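Local coordinates for protein LYND (Lyngbya aestuarii, PDB 4V1T) that probably acts as an ATP-dependent YcaO-type cyclodehydratase that converts residues of precursor peptides into azoline heterocycles, at residues L601-F606 with M702-I707; L449-E454 with E714-D719. One frame throughout, in Å; residues are numbered along the deposited sequence.

Contact 1: residues L601-F606 with M702-I707; sequences LGIPAF and MTCVNI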
ATOM      1  N   LEU B 601      -6.256 -26.631  33.020  1.00 55.77           N
ATOM      2  CA  LEU B 601      -7.026 -26.865  31.797  1.00 62.69           C
ATOM      3  C   LEU B 601      -6.205 -27.626  30.762  1.00 61.24           C
ATOM      4  O   LEU B 601      -6.755 -28.209  29.826  1.00 60.76           O
ATOM      5  CB  LEU B 601      -7.528 -25.547  31.209  1.00 62.62           C
ATOM      6  CG  LEU B 601      -8.389 -24.660  32.115  1.00 61.18           C
ATOM      7  CD1 LEU B 601      -9.017 -23.527  31.315  1.00 58.45           C
ATOM      8  CD2 LEU B 601      -9.469 -25.462  32.828  1.00 61.87           C
ATOM      9  N   GLY B 602      -4.886 -27.615  30.933  1.00 60.05           N
ATOM     10  CA  GLY B 602      -3.992 -28.376  30.074  1.00 55.75           C
ATOM     11  C   GLY B 602      -3.767 -27.751  28.709  1.00 54.45           C
ATOM     12  O   GLY B 602      -3.124 -28.351  27.846  1.00 50.93           O
ATOM     13  N   ILE B 603      -4.305 -26.553  28.505  1.00 53.78           N
ATOM     14  CA  ILE B 603      -4.099 -25.817  27.265  1.00 55.28           C
ATOM     15  C   ILE B 603      -2.773 -25.081  27.368  1.00 55.66           C
ATOM     16  O   ILE B 603      -2.588 -24.282  28.274  1.00 52.60           O
ATOM     17  CB  ILE B 603      -5.232 -24.807  27.005  1.00 59.29           C
ATOM     18  CG1 ILE B 603      -6.579 -25.543  26.900  1.00 51.95           C
ATOM     19  CG2 ILE B 603      -4.946 -24.012  25.737  1.00 68.87           C
ATOM     20  CD1 ILE B 603      -7.786 -24.627  26.795  1.00 46.29           C
ATOM     21  N   PRO B 604      -1.843 -25.341  26.435  1.00 51.15           N
ATOM     22  CA  PRO B 604      -0.517 -24.756  26.625  1.00 50.50           C
ATOM     23  C   PRO B 604      -0.522 -23.232  26.692  1.00 48.97           C
ATOM     24  O   PRO B 604      -1.120 -22.557  25.858  1.00 51.29           O
ATOM     25  CB  PRO B 604       0.281 -25.252  25.415  1.00 50.10           C
ATOM     26  CG  PRO B 604      -0.685 -25.893  24.499  1.00 58.98           C
ATOM     27  CD  PRO B 604      -1.919 -26.217  25.255  1.00 53.52           C
ATOM     28  N   ALA B 605       0.152 -22.712  27.705  1.00 47.51           N
ATOM     29  CA  ALA B 605       0.254 -21.289  27.929  1.00 41.15           C
ATOM     30  C   ALA B 605       1.682 -21.003  28.340  1.00 56.28           C
ATOM     31  O   ALA B 605       2.284 -21.771  29.098  1.00 48.31           O
ATOM     32  CB  ALA B 605      -0.715 -20.846  29.016  1.00 42.61           C
ATOM     33  N   PHE B 606       2.226 -19.903  27.843  1.00 50.04           N
ATOM     34  CA  PHE B 606       3.625 -19.600  28.074  1.00 44.32           C
ATOM     35  C   PHE B 606       3.878 -18.139  28.404  1.00 39.05           C
ATOM     36  O   PHE B 606       3.081 -17.264  28.072  1.00 46.15           O
ATOM     37  CB  PHE B 606       4.435 -19.994  26.844  1.00 43.48           C
ATOM     38  CG  PHE B 606       4.344 -21.451  26.510  1.00 50.07           C
ATOM     39  CD1 PHE B 606       5.239 -22.355  27.061  1.00 50.33           C
ATOM     40  CD2 PHE B 606       3.366 -21.916  25.649  1.00 46.76           C
ATOM     41  CE1 PHE B 606       5.161 -23.702  26.754  1.00 52.69           C
ATOM     42  CE2 PHE B 606       3.284 -23.261  25.336  1.00 51.88           C
ATOM     43  CZ  PHE B 606       4.177 -24.155  25.892  1.00 51.62           C
ATOM     44  N   MET B 702     -15.691 -25.666  20.816  1.00 56.03           N
ATOM     45  CA  MET B 702     -16.529 -26.597  21.548  1.00 58.98           C
ATOM     46  C   MET B 702     -15.649 -27.541  22.371  1.00 60.92           C
ATOM     47  O   MET B 702     -16.091 -28.107  23.367  1.00 75.46           O
ATOM     48  CB  MET B 702     -17.464 -27.373  20.604  1.00 55.69           C
ATOM     49  CG  MET B 702     -18.563 -26.518  19.957  1.00 65.15           C
ATOM     50  SD  MET B 702     -19.365 -25.324  21.073  1.00 73.39           S
ATOM     51  CE  MET B 702     -20.303 -26.415  22.148  1.00 86.22           C
ATOM     52  N   THR B 703     -14.397 -27.685  21.961  1.00 53.19           N
ATOM     53  CA  THR B 703     -13.424 -28.406  22.764  1.00 66.47           C
ATOM     54  C   THR B 703     -13.072 -27.591  24.009  1.00 63.23           C
ATOM     55  O   THR B 703     -12.917 -28.136  25.101  1.00 51.27           O
ATOM     56  CB  THR B 703     -12.139 -28.689  21.970  1.00 69.76           C
ATOM     57  OG1 THR B 703     -12.475 -29.355  20.752  1.00 75.63           O
ATOM     58  CG2 THR B 703     -11.181 -29.564  22.781  1.00 69.47           C
ATOM     59  N   CYS B 704     -12.951 -26.282  23.827  1.00 57.37           N
ATOM     60  CA  CYS B 704     -12.608 -25.380  24.910  1.00 57.32           C
ATOM     61  C   CYS B 704     -13.746 -25.207  25.910  1.00 56.97           C
ATOM     62  O   CYS B 704     -13.511 -25.114  27.122  1.00 55.15           O
ATOM     63  CB  CYS B 704     -12.196 -24.018  24.344  1.00 55.79           C
ATOM     64  SG  CYS B 704     -10.586 -24.019  23.512  1.00 62.87           S
ATOM     65  N   VAL B 705     -14.975 -25.146  25.411  1.00 50.73           N
ATOM     66  CA  VAL B 705     -16.125 -24.974  26.286  1.00 55.12           C
ATOM     67  C   VAL B 705     -16.269 -26.176  27.227  1.00 68.40           C
ATOM     68  O   VAL B 705     -16.645 -26.028  28.395  1.00 67.99           O
ATOM     69  CB  VAL B 705     -17.427 -24.771  25.485  1.00 70.84           C
ATOM     70  CG1 VAL B 705     -17.786 -26.022  24.736  1.00 83.28           C
ATOM     71  CG2 VAL B 705     -18.575 -24.409  26.401  1.00 80.82           C
ATOM     72  N   ASN B 706     -15.954 -27.362  26.711  1.00 67.86           N
ATOM     73  CA  ASN B 706     -16.066 -28.589  27.483  1.00 61.29           C
ATOM     74  C   ASN B 706     -14.914 -28.783  28.467  1.00 61.39           C
ATOM     75  O   ASN B 706     -15.110 -29.312  29.557  1.00 69.10           O
ATOM     76  CB  ASN B 706     -16.175 -29.785  26.549  1.00 64.90           C
ATOM     77  CG  ASN B 706     -17.512 -29.834  25.830  1.00 75.35           C
ATOM     78  OD1 ASN B 706     -18.561 -29.944  26.460  1.00 76.29           O
ATOM     79  ND2 ASN B 706     -17.480 -29.741  24.508  1.00 80.46           N
ATOM     80  N   ILE B 707     -13.718 -28.348  28.083  1.00 56.86           N
ATOM     81  CA  ILE B 707     -12.574 -28.367  28.992  1.00 66.11           C
ATOM     82  C   ILE B 707     -12.839 -27.471  30.200  1.00 62.06           C
ATOM     83  O   ILE B 707     -12.502 -27.817  31.328  1.00 60.19           O
ATOM     84  CB  ILE B 707     -11.279 -27.911  28.282  1.00 62.03           C
ATOM     85  CG1 ILE B 707     -10.780 -29.019  27.364  1.00 59.44           C
ATOM     86  CG2 ILE B 707     -10.183 -27.566  29.289  1.00 54.38           C
ATOM     87  CD1 ILE B 707      -9.648 -28.596  26.439  1.00 68.35           C
TER
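The chain at Leu601 runs closest to the helix at Ile707, with their CA atoms 6.4 Å apart, and then diverges, so that the CA atoms of Ile603 and Cys704 are already separated by 8.8 Å. The fold element is a β-hairpin connection: residues 601-604 belong to the link between antiparallel strands 590-596 and 605-612 of a three-stranded sheet in the YcaO region, and this link leans on one turn of helix 697-710. Ile707 has the largest share of the contact, with its CB directed at the hairpin link. Its chi1 of -75° sets CG1 beside the backbone N and leaves CG2 anti to that nitrogen; it is CG2 that meets Leu601, lying 3.8 Å from Leu601 CB. The two side chains cross at a slant, and the outer methyl CD2 of Leu601 comes 4.1 Å from the carbonyl oxygen of Ile707. The other branch of Ile707 serves Ile603: its CD1 lies 4.4 Å from Ile603 CG1. One turn earlier, Cys704 SG is met by the extended end of Ile603, whose CD1 is likewise 4.4 Å away, a loose apolar touch. Helix 538-561 covers the same core, with Met547 against both Ile603 and Cys704, and Val550 against Leu601. No hydrogen bond joins the two segments, which bury 176 Å², both sides summed, and the side chains that meet are aliphatic apart from Cys704. The bound ADP and magnesium ions are not part of it: the nearest magnesium ion is about 14 Å from the side chain of Ile603. The polar atom met most closely is Leu601 O, which accepts a hydrogen bond from Arg692 NH2 while Ile707 CG2 lies 3.5 Å from it.

Contact 2: residues L449-E454 with E714-D719; sequences LAIHPE and ETLVID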
ATOM      1  N   LEU B 449     -30.582 -16.726  36.098  1.00 61.30           N
ATOM      2  CA  LEU B 449     -29.985 -16.392  34.811  1.00 66.59           C
ATOM      3  C   LEU B 449     -28.955 -15.275  34.978  1.00 65.46           C
ATOM      4  O   LEU B 449     -28.047 -15.121  34.161  1.00 52.70           O
ATOM      5  CB  LEU B 449     -31.063 -15.972  33.818  1.00 59.30           C
ATOM      6  CG  LEU B 449     -32.112 -17.021  33.464  1.00 61.57           C
ATOM      7  CD1 LEU B 449     -33.171 -16.384  32.584  1.00 63.06           C
ATOM      8  CD2 LEU B 449     -31.468 -18.213  32.767  1.00 69.82           C
ATOM      9  N   ALA B 450     -29.114 -14.499  36.043  1.00 64.50           N
ATOM     10  CA  ALA B 450     -28.208 -13.403  36.350  1.00 64.62           C
ATOM     11  C   ALA B 450     -26.893 -13.917  36.907  1.00 57.53           C
ATOM     12  O   ALA B 450     -26.870 -14.897  37.649  1.00 59.54           O
ATOM     13  CB  ALA B 450     -28.853 -12.456  37.345  1.00 76.05           C
ATOM     14  N   ILE B 451     -25.805 -13.245  36.534  1.00 48.46           N
ATOM     15  CA  ILE B 451     -24.477 -13.516  37.072  1.00 51.75           C
ATOM     16  C   ILE B 451     -23.986 -12.305  37.863  1.00 52.68           C
ATOM     17  O   ILE B 451     -23.848 -11.210  37.322  1.00 54.10           O
ATOM     18  CB  ILE B 451     -23.496 -13.876  35.947  1.00 49.89           C
ATOM     19  CG1 ILE B 451     -23.797 -15.297  35.462  1.00 59.11           C
ATOM     20  CG2 ILE B 451     -22.050 -13.807  36.432  1.00 49.82           C
ATOM     21  CD1 ILE B 451     -23.336 -15.581  34.070  1.00 59.09           C
ATOM     22  N   HIS B 452     -23.754 -12.508  39.154  1.00 54.06           N
ATOM     23  CA  HIS B 452     -23.300 -11.438  40.026  1.00 53.24           C
ATOM     24  C   HIS B 452     -21.942 -10.940  39.525  1.00 45.41           C
ATOM     25  O   HIS B 452     -21.070 -11.747  39.217  1.00 58.98           O
ATOM     26  CB  HIS B 452     -23.192 -11.931  41.468  1.00 50.05           C
ATOM     27  CG  HIS B 452     -23.183 -10.837  42.486  1.00 47.16           C
ATOM     28  ND1 HIS B 452     -22.099 -10.012  42.690  1.00 51.83           N
ATOM     29  CD2 HIS B 452     -24.127 -10.435  43.367  1.00 44.65           C
ATOM     30  CE1 HIS B 452     -22.373  -9.152  43.652  1.00 61.75           C
ATOM     31  NE2 HIS B 452     -23.599  -9.388  44.081  1.00 48.97           N
ATOM     32  N   PRO B 453     -21.763  -9.607  39.424  1.00 46.39           N
ATOM     33  CA  PRO B 453     -20.502  -9.077  38.899  1.00 52.04           C
ATOM     34  C   PRO B 453     -19.266  -9.560  39.663  1.00 58.90           C
ATOM     35  O   PRO B 453     -18.196  -9.666  39.078  1.00 46.52           O
ATOM     36  CB  PRO B 453     -20.675  -7.556  39.030  1.00 49.03           C
ATOM     37  CG  PRO B 453     -21.792  -7.359  39.992  1.00 56.55           C
ATOM     38  CD  PRO B 453     -22.696  -8.528  39.790  1.00 52.96           C
ATOM     39  N   GLU B 454     -19.418  -9.868  40.946  1.00 57.30           N
ATOM     40  CA  GLU B 454     -18.290 -10.304  41.767  1.00 49.67           C
ATOM     41  C   GLU B 454     -17.768 -11.677  41.374  1.00 51.24           C
ATOM     42  O   GLU B 454     -16.628 -12.020  41.674  1.00 53.68           O
ATOM     43  CB  GLU B 454     -18.680 -10.305  43.249  1.00 50.51           C
ATOM     44  CG  GLU B 454     -18.929  -8.913  43.805  1.00 68.70           C
ATOM     45  CD  GLU B 454     -19.165  -8.910  45.309  1.00 75.04           C
ATOM     46  OE1 GLU B 454     -18.625  -9.784  46.018  1.00 80.32           O
ATOM     47  OE2 GLU B 454     -19.891  -8.024  45.785  1.00 67.25           O
ATOM     48  N   GLU B 714     -18.296 -22.074  33.450  1.00 63.15           N
ATOM     49  CA  GLU B 714     -19.214 -21.721  32.365  1.00 58.43           C
ATOM     50  C   GLU B 714     -18.573 -20.681  31.441  1.00 52.38           C
ATOM     51  O   GLU B 714     -17.890 -19.777  31.902  1.00 57.63           O
ATOM     52  CB  GLU B 714     -20.525 -21.188  32.946  1.00 62.78           C
ATOM     53  CG  GLU B 714     -21.575 -20.818  31.913  1.00 71.60           C
ATOM     54  CD  GLU B 714     -22.887 -20.408  32.552  1.00 75.87           C
ATOM     55  OE1 GLU B 714     -22.860 -19.891  33.690  1.00 71.65           O
ATOM     56  OE2 GLU B 714     -23.942 -20.601  31.915  1.00 73.87           O
ATOM     57  N   THR B 715     -18.804 -20.806  30.138  1.00 49.06           N
ATOM     58  CA  THR B 715     -18.238 -19.870  29.163  1.00 51.56           C
ATOM     59  C   THR B 715     -19.331 -19.085  28.437  1.00 47.91           C
ATOM     60  O   THR B 715     -20.162 -19.665  27.741  1.00 49.29           O
ATOM     61  CB  THR B 715     -17.364 -20.595  28.117  1.00 48.13           C
ATOM     62  OG1 THR B 715     -18.173 -21.018  27.022  1.00 75.32           O
ATOM     63  CG2 THR B 715     -16.659 -21.782  28.731  1.00 54.52           C
ATOM     64  N   LEU B 716     -19.336 -17.768  28.623  1.00 51.20           N
ATOM     65  CA  LEU B 716     -20.329 -16.897  28.008  1.00 51.78           C
ATOM     66  C   LEU B 716     -19.730 -16.125  26.841  1.00 55.29           C
ATOM     67  O   LEU B 716     -18.513 -15.996  26.737  1.00 52.13           O
ATOM     68  CB  LEU B 716     -20.879 -15.900  29.035  1.00 55.23           C
ATOM     69  CG  LEU B 716     -21.673 -16.465  30.214  1.00 57.30           C
ATOM     70  CD1 LEU B 716     -22.012 -15.359  31.206  1.00 52.34           C
ATOM     71  CD2 LEU B 716     -22.933 -17.183  29.753  1.00 68.19           C
ATOM     72  N   VAL B 717     -20.597 -15.606  25.974  1.00 43.01           N
ATOM     73  CA  VAL B 717     -20.169 -14.771  24.860  1.00 50.42           C
ATOM     74  C   VAL B 717     -21.112 -13.594  24.660  1.00 49.14           C
ATOM     75  O   VAL B 717     -22.335 -13.769  24.651  1.00 43.63           O
ATOM     76  CB  VAL B 717     -20.127 -15.562  23.541  1.00 51.04           C
ATOM     77  CG1 VAL B 717     -19.493 -14.716  22.452  1.00 41.85           C
ATOM     78  CG2 VAL B 717     -19.361 -16.862  23.715  1.00 66.02           C
ATOM     79  N   ILE B 718     -20.539 -12.403  24.483  1.00 47.83           N
ATOM     80  CA  ILE B 718     -21.302 -11.251  24.027  1.00 52.20           C
ATOM     81  C   ILE B 718     -20.762 -10.779  22.677  1.00 44.61           C
ATOM     82  O   ILE B 718     -19.604 -10.384  22.547  1.00 42.53           O
ATOM     83  CB  ILE B 718     -21.313 -10.101  25.067  1.00 67.21           C
ATOM     84  CG1 ILE B 718     -22.013  -8.858  24.501  1.00 67.46           C
ATOM     85  CG2 ILE B 718     -19.918  -9.772  25.557  1.00 62.29           C
ATOM     86  CD1 ILE B 718     -23.483  -9.075  24.154  1.00 60.45           C
ATOM     87  N   ASP B 719     -21.613 -10.847  21.666  1.00 49.74           N
ATOM     88  CA  ASP B 719     -21.241 -10.415  20.338  1.00 50.44           C
ATOM     89  C   ASP B 719     -21.260  -8.889  20.263  1.00 58.90           C
ATOM     90  O   ASP B 719     -22.313  -8.269  20.356  1.00 64.72           O
ATOM     91  CB  ASP B 719     -22.180 -11.029  19.292  1.00 49.29           C
ATOM     92  CG  ASP B 719     -21.782 -10.660  17.860  1.00 56.82           C
ATOM     93  OD1 ASP B 719     -20.604 -10.288  17.639  1.00 55.02           O
ATOM     94  OD2 ASP B 719     -22.649 -10.735  16.959  1.00 59.78           O
TER
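Ile451 and Leu716 reach toward each other tip to tip, across backbones whose CA atoms stay 10.5 Å apart. Leu716 belongs to strand 716-719, which pairs antiparallel with strands 491-498 and 728-733, while Ile451 sits in the loop before helix 454-457 and is tied by backbone hydrogen bonding to Tyr506 of strand 503-508. The irregular segment is thus held beside strand 503-508, and Ile451 reaches from there to Leu716. Along Ile451, CB points at the strand but stops 5.2 Å short of Leu716 CD1. A chi1 of -74° places CG1 beside the backbone N, and from there CG1 shortens the gap to that same Leu716 methyl to 4.6 Å. Only at CD1 is contact made: this methyl lies 4.3 Å from Leu716 CG and faces Leu716 CD1. The modelled separation of the two methyls is too short for carbons and is doubtful, so it is no measure of tightness. On its flank, Ile451 CD1 also passes 4.4 Å from Glu714 OE1, an apolar-to-carboxylate approach; the other oxygen, OE2, is hydrogen-bonded to Ser498 OG. Lys505 lies beside both Ile451 and Leu716. Beyond Ile451 the loop is shaped by its own polar bond: His452 ND1 accepts from Glu454 N at 3.2 Å, nearly straight at 164° and only 6° out of the ring plane, a capping bond at the start of helix 454-457. Across the segments there is no hydrogen bond, and just 88 Å² is buried, both sides summed. Such chemistry gives burial without direction: the methyl contact adds apolar cover, while the position of the loop probably owes more to its backbone bonding with strand 503-508.

Both contacts are buried, apolar and without hydrogen bonds across their segments, but contact 1 encloses twice the surface of contact 2. Contact 1 joins a hairpin link of the three-stranded sheet to helix 697-710; contact 2 sets a loop against a strand of the six-stranded antiparallel sheet. That helix and strand 716-719 follow each other in the chain, and segments 702-707 and 714-719 touch, with Val705 CG2 3.5 Å from Thr715 OG1. The centres of the contacts lie 19 Å apart. Helix 538-561 serves both sides, since Phe546 packs on Cys704 and on Thr715. Aliphatic branches share the work in contact 1, whereas in contact 2 a single pair of side-chain ends meets, beside a carboxylate.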